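Local atomic coordinates of homoserine dehydrogenase (Staphylococcus aureus M1064, PDB entry 4PG7), a protein that catalyses the NAD(P)-dependent interconversion of L-aspartate semialdehyde and L-homoserine by hydride transfer, a step of the aspartic acid pathway. Residues A[36-41]-A[329-334]; A[119-124]-A[335-340]; A[253-258]-A[376-381]. All coordinates share one frame; numbering follows the deposited sequence.

In the fold
All three contacts are buried, but they belong to two distant regions of the chain. Contacts 1 and 2 are neighbours, with centres about 10 Å apart, and both use helix 323-339: contact 1 sets its middle against helix 33-53, and contact 2 sets its end against strand 119-122. Ile121 of contact 2 also touches Leu334 of contact 1, so the two continue into one apolar layer. Contact 3 lies on the opposite side of the chain's centre, its centre about 46 Å from that of contact 1, and joins helix 253-262 to strand 375-382. Aliphatic contacts make up contact 1, contact 2 adds a CH-pi contact, and contact 3 sets a valine and a buried carboxylate at the edge of a phenylalanine ring, near bound lysine.

Contact 1 of 3, residues A[36-41]-A[329-334]; sequences SGVVKI and AVVSDL
Val38 and Ile41, one helical turn apart, face Val330 and Val331 across two helices whose short segments approach to 9.8 Å between axes and cross at -53°. The interface is almost wholly aliphatic, and no hydrogen bond spans it. The tightest point is at Ile41, whose CG2 branch lies 3.7 Å from CG2 of Val331 and 3.9 Å from its CG1, resting against both methyls of the valine. With chi1 at -69°, Ile41 holds this short branch anti to its backbone N, while the longer CG1 arm is anti to the carbonyl carbon. Val38 bridges the two valines opposite. Its CG2 meets CG1 of Val330 at 3.9 Å, the two side chains running at about a right angle. Its CG1 passes CG2 of Val331 at 4.2 Å, a slacker fit in which the side chains slide by in opposite directions. The CA atoms of Val38 and Val331 are 6.6 Å apart, the nearest such pair.

Packing thins beyond these four residues. Leu334 also turns its CB toward helix 33-53, yet its CD2 stays 5.7 Å from CG1 of Val38. Ser36, Gly37 and Lys40 are partly exposed on the first helix and Ser332 is exposed on the second.

Beneath the helix pair lies the parallel sheet. Val39 packs on Leu28 of strand 22-29, Val330 on Val97 of strand 95-98 and Ile121 of strand 119-122, and Leu334 on Ile26 and Ile95. Helix 33-53 follows strand 22-29 as the first helix of what is probably a Rossmann-type unit, with helix 323-339 added beside it on the same face of the sheet.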
ATOM      1  N   SER A  36       9.058   5.246 -26.756  1.00 41.96           N
ATOM      2  CA  SER A  36       8.566   4.225 -27.688  1.00 41.36           C
ATOM      3  C   SER A  36       7.341   3.523 -27.146  1.00 40.42           C
ATOM      4  O   SER A  36       6.343   3.341 -27.863  1.00 41.06           O
ATOM      5  CB  SER A  36       9.654   3.209 -27.984  1.00 42.68           C
ATOM      6  OG  SER A  36      10.796   3.888 -28.454  1.00 46.62           O
ATOM      7  N   GLY A  37       7.393   3.159 -25.862  1.00 39.02           N
ATOM      8  CA  GLY A  37       6.248   2.557 -25.196  1.00 37.85           C
ATOM      9  C   GLY A  37       5.022   3.434 -25.181  1.00 37.96           C
ATOM     10  O   GLY A  37       3.919   2.952 -25.412  1.00 39.12           O
ATOM     11  N   VAL A  38       5.201   4.732 -24.926  1.00 39.40           N
ATOM     12  CA  VAL A  38       4.075   5.680 -24.973  1.00 39.00           C
ATOM     13  C   VAL A  38       3.441   5.702 -26.355  1.00 40.57           C
ATOM     14  O   VAL A  38       2.217   5.696 -26.484  1.00 40.96           O
ATOM     15  CB  VAL A  38       4.501   7.112 -24.575  1.00 40.78           C
ATOM     16  CG1 VAL A  38       3.404   8.128 -24.888  1.00 40.71           C
ATOM     17  CG2 VAL A  38       4.841   7.163 -23.078  1.00 40.68           C
ATOM     18  N   VAL A  39       4.272   5.725 -27.384  1.00 42.50           N
ATOM     19  CA  VAL A  39       3.769   5.759 -28.760  1.00 46.05           C
ATOM     20  C   VAL A  39       2.953   4.498 -29.043  1.00 48.83           C
ATOM     21  O   VAL A  39       1.818   4.590 -29.504  1.00 49.44           O
ATOM     22  CB  VAL A  39       4.920   5.908 -29.776  1.00 44.82           C
ATOM     23  CG1 VAL A  39       4.427   5.698 -31.202  1.00 46.75           C
ATOM     24  CG2 VAL A  39       5.555   7.296 -29.639  1.00 45.76           C
ATOM     25  N   LYS A  40       3.527   3.330 -28.735  1.00 48.99           N
ATOM     26  CA  LYS A  40       2.854   2.050 -28.980  1.00 48.67           C
ATOM     27  C   LYS A  40       1.511   1.963 -28.270  1.00 49.03           C
ATOM     28  O   LYS A  40       0.512   1.528 -28.853  1.00 52.87           O
ATOM     29  CB  LYS A  40       3.739   0.885 -28.539  1.00 48.59           C
ATOM     30  N   ILE A  41       1.479   2.412 -27.027  1.00 49.54           N
ATOM     31  CA  ILE A  41       0.248   2.380 -26.248  1.00 51.16           C
ATOM     32  C   ILE A  41      -0.825   3.275 -26.859  1.00 53.83           C
ATOM     33  O   ILE A  41      -1.995   2.888 -26.932  1.00 53.95           O
ATOM     34  CB  ILE A  41       0.489   2.771 -24.782  1.00 51.52           C
ATOM     35  CG1 ILE A  41       1.303   1.679 -24.071  1.00 52.97           C
ATOM     36  CG2 ILE A  41      -0.842   2.983 -24.063  1.00 53.52           C
ATOM     37  CD1 ILE A  41       1.837   2.090 -22.712  1.00 52.42           C
ATOM     38  N   ALA A 329       1.572   4.744 -17.275  1.00 45.68           N
ATOM     39  CA  ALA A 329       1.216   5.825 -16.358  1.00 46.72           C
ATOM     40  C   ALA A 329       1.135   7.178 -17.087  1.00 47.03           C
ATOM     41  O   ALA A 329       0.236   7.975 -16.819  1.00 46.62           O
ATOM     42  CB  ALA A 329       2.199   5.891 -15.200  1.00 44.82           C
ATOM     43  N   VAL A 330       2.059   7.418 -18.018  1.00 45.71           N
ATOM     44  CA  VAL A 330       2.025   8.624 -18.838  1.00 44.86           C
ATOM     45  C   VAL A 330       0.708   8.710 -19.609  1.00 45.18           C
ATOM     46  O   VAL A 330       0.060   9.757 -19.625  1.00 46.10           O
ATOM     47  CB  VAL A 330       3.188   8.672 -19.847  1.00 44.56           C
ATOM     48  CG1 VAL A 330       2.980   9.796 -20.862  1.00 44.53           C
ATOM     49  CG2 VAL A 330       4.512   8.853 -19.130  1.00 43.68           C
ATOM     50  N   VAL A 331       0.310   7.616 -20.244  1.00 45.55           N
ATOM     51  CA  VAL A 331      -0.893   7.637 -21.083  1.00 48.28           C
ATOM     52  C   VAL A 331      -2.136   7.813 -20.221  1.00 51.93           C
ATOM     53  O   VAL A 331      -3.104   8.467 -20.622  1.00 53.58           O
ATOM     54  CB  VAL A 331      -1.008   6.382 -21.964  1.00 46.86           C
ATOM     55  CG1 VAL A 331      -2.326   6.376 -22.730  1.00 47.07           C
ATOM     56  CG2 VAL A 331       0.157   6.328 -22.948  1.00 48.17           C
ATOM     57  N   SER A 332      -2.102   7.231 -19.027  1.00 56.50           N
ATOM     58  CA  SER A 332      -3.174   7.419 -18.064  1.00 58.90           C
ATOM     59  C   SER A 332      -3.322   8.897 -17.713  1.00 57.74           C
ATOM     60  O   SER A 332      -4.417   9.449 -17.805  1.00 59.81           O
ATOM     61  CB  SER A 332      -2.906   6.589 -16.812  1.00 60.75           C
ATOM     62  OG  SER A 332      -3.920   6.796 -15.857  1.00 62.29           O
ATOM     63  N   ASP A 333      -2.218   9.545 -17.345  1.00 56.70           N
ATOM     64  CA  ASP A 333      -2.239  10.992 -17.077  1.00 56.04           C
ATOM     65  C   ASP A 333      -2.737  11.782 -18.290  1.00 53.80           C
ATOM     66  O   ASP A 333      -3.430  12.785 -18.142  1.00 56.22           O
ATOM     67  CB  ASP A 333      -0.848  11.508 -16.679  1.00 56.49           C
ATOM     68  CG  ASP A 333      -0.493  11.206 -15.216  1.00 57.37           C
ATOM     69  OD1 ASP A 333      -1.412  10.963 -14.403  1.00 58.60           O
ATOM     70  OD2 ASP A 333       0.708  11.237 -14.878  1.00 55.57           O
ATOM     71  N   LEU A 334      -2.371  11.315 -19.479  1.00 51.85           N
ATOM     72  CA  LEU A 334      -2.792  11.925 -20.728  1.00 53.25           C
ATOM     73  C   LEU A 334      -4.317  11.897 -20.900  1.00 55.56           C
ATOM     74  O   LEU A 334      -4.935  12.923 -21.205  1.00 52.14           O
ATOM     75  CB  LEU A 334      -2.089  11.226 -21.893  1.00 51.65           C
ATOM     76  CG  LEU A 334      -2.334  11.733 -23.308  1.00 51.06           C
ATOM     77  CD1 LEU A 334      -2.006  13.211 -23.412  1.00 50.34           C
ATOM     78  CD2 LEU A 334      -1.487  10.916 -24.274  1.00 50.88           C
TER

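Contact 2 of 3, residues A[119-124]-A[335-340]; sequences HVITAN and LNVALF
His119 and Val337 meet because their first torsions aim them at each other: chi1 of -52° puts the imidazole anti to the carbonyl carbon of His119, and chi1 of 171° sends CG1 of Val337 anti to its own backbone N. That methyl comes down over a face of the ring, giving a CH-pi contact with CG1 3.8 Å from the ring centroid and 24° off the normal. It sits toward the rim rather than over the middle: CG of His119 is 3.6 Å from CG1, CD2 3.7 Å, and ND1 4.1 Å. The hydrogen bond of ND1 with the backbone N of Ala145 helps fix the ring's rotation and so presents this face to the helix.

Two residues along the strand, Ile121 points the same way. Its extended chain reaches CD1 to 4.4 Å from CG2 of Val337, a looser touch, so the two methyls of this one valine serve two strand residues. Val120, between them, turns to the other face of the sheet and packs on Leu110, Ala113 and Leu114 of helix 106-115.

Where the strand ends, Thr122 forms an ST turn, its OG1 accepting from the backbone N of Asn124 at 3.0 Å. OG1 of Thr122 and ND2 of Asn124 are both hydrogen-bonded to OE1 of Glu98, tying the turn to the neighbouring strand.

Layers of helix on either side of a parallel sheet with strand order 3-2-1-4-5-6 are the mark of a Rossmann fold, consistent with an NAD-binding domain; here helix 323-339, from much later in the chain, supplies part of one of those layers.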
ATOM      1  N   HIS A 119      -0.593  21.964 -21.456  1.00 47.95           N
ATOM      2  CA  HIS A 119      -0.549  20.963 -20.398  1.00 46.26           C
ATOM      3  C   HIS A 119       0.755  20.181 -20.546  1.00 44.72           C
ATOM      4  O   HIS A 119       1.228  19.946 -21.660  1.00 44.38           O
ATOM      5  CB  HIS A 119      -1.732  19.990 -20.488  1.00 47.21           C
ATOM      6  CG  HIS A 119      -3.074  20.654 -20.558  1.00 50.48           C
ATOM      7  ND1 HIS A 119      -3.620  21.350 -19.503  1.00 51.81           N
ATOM      8  CD2 HIS A 119      -3.977  20.735 -21.565  1.00 51.75           C
ATOM      9  CE1 HIS A 119      -4.799  21.831 -19.854  1.00 53.78           C
ATOM     10  NE2 HIS A 119      -5.036  21.478 -21.104  1.00 52.67           N
ATOM     11  N   VAL A 120       1.322  19.770 -19.418  1.00 42.98           N
ATOM     12  CA  VAL A 120       2.572  19.039 -19.408  1.00 42.37           C
ATOM     13  C   VAL A 120       2.443  17.744 -18.622  1.00 42.49           C
ATOM     14  O   VAL A 120       2.017  17.742 -17.469  1.00 40.41           O
ATOM     15  CB  VAL A 120       3.703  19.887 -18.812  1.00 42.53           C
ATOM     16  CG1 VAL A 120       4.953  19.049 -18.563  1.00 42.53           C
ATOM     17  CG2 VAL A 120       4.019  21.031 -19.749  1.00 42.74           C
ATOM     18  N   ILE A 121       2.814  16.649 -19.266  1.00 41.79           N
ATOM     19  CA  ILE A 121       2.921  15.362 -18.616  1.00 42.53           C
ATOM     20  C   ILE A 121       4.378  14.950 -18.704  1.00 42.63           C
ATOM     21  O   ILE A 121       4.957  14.956 -19.788  1.00 41.67           O
ATOM     22  CB  ILE A 121       2.030  14.325 -19.291  1.00 43.22           C
ATOM     23  CG1 ILE A 121       0.582  14.820 -19.257  1.00 45.42           C
ATOM     24  CG2 ILE A 121       2.159  12.966 -18.600  1.00 42.90           C
ATOM     25  CD1 ILE A 121      -0.353  14.020 -20.117  1.00 46.72           C
ATOM     26  N   THR A 122       4.972  14.630 -17.555  1.00 40.89           N
ATOM     27  CA  THR A 122       6.383  14.271 -17.508  1.00 41.84           C
ATOM     28  C   THR A 122       6.632  12.967 -16.752  1.00 39.84           C
ATOM     29  O   THR A 122       5.993  12.694 -15.727  1.00 40.22           O
ATOM     30  CB  THR A 122       7.234  15.391 -16.895  1.00 42.71           C
ATOM     31  OG1 THR A 122       8.600  14.986 -16.891  1.00 43.61           O
ATOM     32  CG2 THR A 122       6.794  15.750 -15.453  1.00 44.25           C
ATOM     33  N   ALA A 123       7.570  12.181 -17.266  1.00 38.96           N
ATOM     34  CA  ALA A 123       8.062  10.977 -16.584  1.00 38.56           C
ATOM     35  C   ALA A 123       9.550  11.123 -16.295  1.00 38.44           C
ATOM     36  O   ALA A 123      10.273  10.135 -16.155  1.00 38.92           O
ATOM     37  CB  ALA A 123       7.821   9.760 -17.448  1.00 38.51           C
ATOM     38  N   ASN A 124       9.997  12.373 -16.212  1.00 40.59           N
ATOM     39  CA  ASN A 124      11.398  12.706 -16.035  1.00 41.28           C
ATOM     40  C   ASN A 124      11.906  12.274 -14.647  1.00 43.22           C
ATOM     41  O   ASN A 124      11.513  12.844 -13.629  1.00 39.76           O
ATOM     42  CB  ASN A 124      11.534  14.205 -16.221  1.00 41.78           C
ATOM     43  CG  ASN A 124      12.962  14.699 -16.190  1.00 42.26           C
ATOM     44  OD1 ASN A 124      13.826  14.160 -15.485  1.00 39.48           O
ATOM     45  ND2 ASN A 124      13.217  15.765 -16.951  1.00 41.02           N
ATOM     46  N   LEU A 335      -4.922  10.732 -20.698  1.00 57.48           N
ATOM     47  CA  LEU A 335      -6.379  10.619 -20.798  1.00 59.69           C
ATOM     48  C   LEU A 335      -7.083  11.463 -19.737  1.00 60.23           C
ATOM     49  O   LEU A 335      -8.128  12.061 -19.998  1.00 58.15           O
ATOM     50  CB  LEU A 335      -6.810   9.165 -20.687  1.00 63.23           C
ATOM     51  CG  LEU A 335      -6.332   8.254 -21.813  1.00 65.05           C
ATOM     52  CD1 LEU A 335      -6.835   6.841 -21.574  1.00 67.25           C
ATOM     53  CD2 LEU A 335      -6.789   8.773 -23.171  1.00 68.00           C
ATOM     54  N   ASN A 336      -6.516  11.518 -18.537  1.00 59.04           N
ATOM     55  CA  ASN A 336      -7.089  12.361 -17.502  1.00 61.14           C
ATOM     56  C   ASN A 336      -7.143  13.813 -17.925  1.00 59.83           C
ATOM     57  O   ASN A 336      -8.159  14.465 -17.760  1.00 56.73           O
ATOM     58  CB  ASN A 336      -6.292  12.281 -16.220  1.00 64.56           C
ATOM     59  CG  ASN A 336      -7.095  12.723 -15.014  1.00 70.38           C
ATOM     60  OD1 ASN A 336      -7.870  11.951 -14.433  1.00 76.03           O
ATOM     61  ND2 ASN A 336      -6.922  13.978 -14.638  1.00 71.14           N
ATOM     62  N   VAL A 337      -6.027  14.318 -18.438  1.00 58.27           N
ATOM     63  CA  VAL A 337      -5.969  15.689 -18.919  1.00 58.34           C
ATOM     64  C   VAL A 337      -6.937  15.868 -20.096  1.00 58.14           C
ATOM     65  O   VAL A 337      -7.553  16.912 -20.228  1.00 57.33           O
ATOM     66  CB  VAL A 337      -4.531  16.082 -19.328  1.00 57.24           C
ATOM     67  CG1 VAL A 337      -4.515  17.433 -20.030  1.00 57.88           C
ATOM     68  CG2 VAL A 337      -3.629  16.116 -18.105  1.00 56.13           C
ATOM     69  N   ALA A 338      -7.075  14.847 -20.934  1.00 59.16           N
ATOM     70  CA  ALA A 338      -8.037  14.891 -22.036  1.00 62.98           C
ATOM     71  C   ALA A 338      -9.478  14.984 -21.536  1.00 68.61           C
ATOM     72  O   ALA A 338     -10.262  15.788 -22.038  1.00 71.35           O
ATOM     73  CB  ALA A 338      -7.880  13.677 -22.934  1.00 62.30           C
ATOM     74  N   LEU A 339      -9.824  14.167 -20.543  1.00 73.83           N
ATOM     75  CA  LEU A 339     -11.193  14.129 -20.017  1.00 77.22           C
ATOM     76  C   LEU A 339     -11.605  15.427 -19.318  1.00 79.12           C
ATOM     77  O   LEU A 339     -12.756  15.847 -19.437  1.00 81.52           O
ATOM     78  CB  LEU A 339     -11.362  12.946 -19.058  1.00 75.42           C
ATOM     79  N   PHE A 340     -10.670  16.053 -18.603  1.00 80.38           N
ATOM     80  CA  PHE A 340     -10.925  17.326 -17.923  1.00 82.25           C
ATOM     81  C   PHE A 340     -10.395  18.519 -18.738  1.00 86.03           C
ATOM     82  O   PHE A 340     -10.210  19.613 -18.200  1.00 90.60           O
ATOM     83  CB  PHE A 340     -10.306  17.307 -16.516  1.00 80.90           C
ATOM     84  CG  PHE A 340     -10.701  16.108 -15.690  1.00 75.82           C
TER

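Contact 3 of 3, residues A[253-258]-A[376-381]; sequences LTDINV and NFFVVV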
ATOM      1  N   LEU A 253      29.053  -9.113   6.091  1.00 27.98           N
ATOM      2  CA  LEU A 253      28.352 -10.280   6.556  1.00 30.36           C
ATOM      3  C   LEU A 253      28.375 -10.364   8.077  1.00 29.87           C
ATOM      4  O   LEU A 253      27.393 -10.781   8.700  1.00 30.93           O
ATOM      5  CB  LEU A 253      28.948 -11.516   5.879  1.00 33.19           C
ATOM      6  CG  LEU A 253      28.207 -12.823   6.043  1.00 35.04           C
ATOM      7  CD1 LEU A 253      26.776 -12.700   5.565  1.00 34.87           C
ATOM      8  CD2 LEU A 253      28.976 -13.920   5.294  1.00 37.30           C
ATOM      9  N   THR A 254      29.463  -9.908   8.688  1.00 28.81           N
ATOM     10  CA  THR A 254      29.527  -9.832  10.125  1.00 29.45           C
ATOM     11  C   THR A 254      28.441  -8.899  10.680  1.00 28.17           C
ATOM     12  O   THR A 254      27.812  -9.218  11.686  1.00 30.50           O
ATOM     13  CB  THR A 254      30.927  -9.395  10.578  1.00 30.96           C
ATOM     14  OG1 THR A 254      31.888 -10.316  10.041  1.00 34.35           O
ATOM     15  CG2 THR A 254      31.036  -9.383  12.063  1.00 30.67           C
ATOM     16  N   ASP A 255      28.222  -7.751  10.043  1.00 28.16           N
ATOM     17  CA  ASP A 255      27.173  -6.819  10.500  1.00 27.56           C
ATOM     18  C   ASP A 255      25.845  -7.524  10.450  1.00 25.64           C
ATOM     19  O   ASP A 255      25.094  -7.485  11.391  1.00 24.83           O
ATOM     20  CB  ASP A 255      27.102  -5.559   9.648  1.00 27.82           C
ATOM     21  CG  ASP A 255      28.332  -4.705   9.776  1.00 29.45           C
ATOM     22  OD1 ASP A 255      28.729  -4.395  10.913  1.00 27.96           O
ATOM     23  OD2 ASP A 255      28.911  -4.340   8.737  1.00 31.10           O
ATOM     24  N   ILE A 256      25.586  -8.190   9.331  1.00 25.87           N
ATOM     25  CA  ILE A 256      24.356  -8.902   9.129  1.00 25.29           C
ATOM     26  C   ILE A 256      24.130 -10.007  10.156  1.00 26.54           C
ATOM     27  O   ILE A 256      23.031 -10.139  10.701  1.00 25.67           O
ATOM     28  CB  ILE A 256      24.294  -9.461   7.695  1.00 26.56           C
ATOM     29  CG1 ILE A 256      23.990  -8.308   6.753  1.00 26.59           C
ATOM     30  CG2 ILE A 256      23.230 -10.542   7.580  1.00 27.61           C
ATOM     31  CD1 ILE A 256      24.177  -8.629   5.308  1.00 27.71           C
ATOM     32  N   ASN A 257      25.157 -10.806  10.420  1.00 27.64           N
ATOM     33  CA  ASN A 257      25.024 -11.928  11.362  1.00 28.62           C
ATOM     34  C   ASN A 257      24.940 -11.496  12.835  1.00 28.18           C
ATOM     35  O   ASN A 257      24.199 -12.095  13.630  1.00 26.30           O
ATOM     36  CB  ASN A 257      26.133 -12.954  11.126  1.00 28.74           C
ATOM     37  CG  ASN A 257      25.967 -13.674   9.791  1.00 29.32           C
ATOM     38  OD1 ASN A 257      24.881 -13.708   9.239  1.00 29.43           O
ATOM     39  ND2 ASN A 257      27.038 -14.231   9.269  1.00 30.05           N
ATOM     40  N   VAL A 258      25.660 -10.437  13.185  1.00 26.57           N
ATOM     41  CA  VAL A 258      25.547  -9.884  14.517  1.00 26.96           C
ATOM     42  C   VAL A 258      24.147  -9.242  14.700  1.00 26.92           C
ATOM     43  O   VAL A 258      23.462  -9.469  15.696  1.00 26.63           O
ATOM     44  CB  VAL A 258      26.656  -8.852  14.768  1.00 28.03           C
ATOM     45  CG1 VAL A 258      26.446  -8.135  16.089  1.00 28.45           C
ATOM     46  CG2 VAL A 258      28.018  -9.525  14.773  1.00 29.79           C
ATOM     47  N   ASN A 376      17.609   5.127  18.409  1.00 28.57           N
ATOM     48  CA  ASN A 376      18.252   3.887  18.763  1.00 27.86           C
ATOM     49  C   ASN A 376      19.430   3.655  17.834  1.00 27.37           C
ATOM     50  O   ASN A 376      19.394   4.028  16.651  1.00 25.56           O
ATOM     51  CB  ASN A 376      17.269   2.736  18.650  1.00 27.65           C
ATOM     52  CG  ASN A 376      15.898   3.106  19.159  1.00 29.63           C
ATOM     53  OD1 ASN A 376      15.753   3.569  20.284  1.00 30.15           O
ATOM     54  ND2 ASN A 376      14.894   2.947  18.317  1.00 31.15           N
ATOM     55  N   PHE A 377      20.464   3.017  18.365  1.00 25.31           N
ATOM     56  CA  PHE A 377      21.732   2.920  17.622  1.00 24.74           C
ATOM     57  C   PHE A 377      22.381   1.569  17.766  1.00 23.67           C
ATOM     58  O   PHE A 377      22.308   0.947  18.825  1.00 24.04           O
ATOM     59  CB  PHE A 377      22.675   3.998  18.122  1.00 24.62           C
ATOM     60  CG  PHE A 377      22.149   5.393  17.944  1.00 25.66           C
ATOM     61  CD1 PHE A 377      22.412   6.093  16.776  1.00 26.55           C
ATOM     62  CD2 PHE A 377      21.385   6.010  18.951  1.00 26.88           C
ATOM     63  CE1 PHE A 377      21.925   7.392  16.608  1.00 28.18           C
ATOM     64  CE2 PHE A 377      20.906   7.305  18.793  1.00 27.41           C
ATOM     65  CZ  PHE A 377      21.179   7.991  17.619  1.00 27.86           C
ATOM     66  N   PHE A 378      23.082   1.173  16.708  1.00 23.73           N
ATOM     67  CA  PHE A 378      23.908  -0.025  16.681  1.00 25.16           C
ATOM     68  C   PHE A 378      25.337   0.464  16.533  1.00 24.22           C
ATOM     69  O   PHE A 378      25.666   1.099  15.555  1.00 23.83           O
ATOM     70  CB  PHE A 378      23.527  -0.865  15.465  1.00 25.76           C
ATOM     71  CG  PHE A 378      24.437  -2.032  15.173  1.00 26.01           C
ATOM     72  CD1 PHE A 378      24.394  -3.178  15.932  1.00 27.57           C
ATOM     73  CD2 PHE A 378      25.243  -2.029  14.049  1.00 28.25           C
ATOM     74  CE1 PHE A 378      25.184  -4.288  15.611  1.00 29.05           C
ATOM     75  CE2 PHE A 378      26.026  -3.128  13.726  1.00 28.04           C
ATOM     76  CZ  PHE A 378      25.987  -4.265  14.506  1.00 27.43           C
ATOM     77  N   VAL A 379      26.163   0.182  17.522  1.00 24.35           N
ATOM     78  CA  VAL A 379      27.500   0.745  17.603  1.00 24.40           C
ATOM     79  C   VAL A 379      28.513  -0.397  17.590  1.00 25.59           C
ATOM     80  O   VAL A 379      28.421  -1.298  18.414  1.00 27.28           O
ATOM     81  CB  VAL A 379      27.695   1.537  18.912  1.00 25.20           C
ATOM     82  CG1 VAL A 379      29.092   2.148  18.934  1.00 26.09           C
ATOM     83  CG2 VAL A 379      26.647   2.628  19.056  1.00 25.83           C
ATOM     84  N   VAL A 380      29.476  -0.344  16.674  1.00 25.30           N
ATOM     85  CA  VAL A 380      30.550  -1.339  16.586  1.00 25.87           C
ATOM     86  C   VAL A 380      31.869  -0.718  17.022  1.00 25.52           C
ATOM     87  O   VAL A 380      32.255   0.339  16.502  1.00 25.98           O
ATOM     88  CB  VAL A 380      30.725  -1.824  15.149  1.00 27.16           C
ATOM     89  CG1 VAL A 380      31.804  -2.893  15.079  1.00 28.48           C
ATOM     90  CG2 VAL A 380      29.411  -2.374  14.622  1.00 27.87           C
ATOM     91  N   VAL A 381      32.510  -1.342  18.000  1.00 26.16           N
ATOM     92  CA  VAL A 381      33.781  -0.876  18.541  1.00 28.61           C
ATOM     93  C   VAL A 381      34.844  -1.953  18.310  1.00 30.48           C
ATOM     94  O   VAL A 381      34.575  -3.147  18.518  1.00 30.18           O
ATOM     95  CB  VAL A 381      33.709  -0.528  20.046  1.00 29.21           C
ATOM     96  CG1 VAL A 381      32.705   0.591  20.274  1.00 28.36           C
ATOM     97  CG2 VAL A 381      33.318  -1.742  20.869  1.00 31.66           C
TER
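The edge of the Phe378 ring receives both helix residues, each near the ring plane. CG1 of Val258 lies 4.1 Å from CE1 of Phe378, the two side chains at about a right angle, while OD1 of Asp255 lies 4.1 Å from CE2. The carboxylate plane of Asp255 is turned 82° from that of the ring. The same OD1 is 4.3 Å from CG2 of Val380, the next residue but one on the strand, so the oxygen rests against two apolar groups. Chi1 of 171° swings the Phe378 ring anti to its backbone N and out toward helix 253-262.

Outside this shell, Ala416, Val418, Tyr441 and Val443 of the adjoining strands pack on Phe378, and Ala408 and Tyr410 on Val258. The carboxylate has its polar partners here: OD1 is hydrogen-bonded with OH of Tyr410, and OD2 takes the backbone N of Thr252 and a salt bridge from NZ of Lys439.

Thr252 and Lys439 also belong to the pocket of the bound lysine, a ligand that lies about 5 Å from the side chain of Asp255. This carboxylate is therefore a second-shell group: its bonds to Tyr410 and Lys439 link the helix to the C-terminal domain, probably of ACT type, while that to Thr252 N holds the first turn of the helix. The pairing with Lys439 probably helps position that lysine beside the ligand and would be expected to favour ionised Asp255.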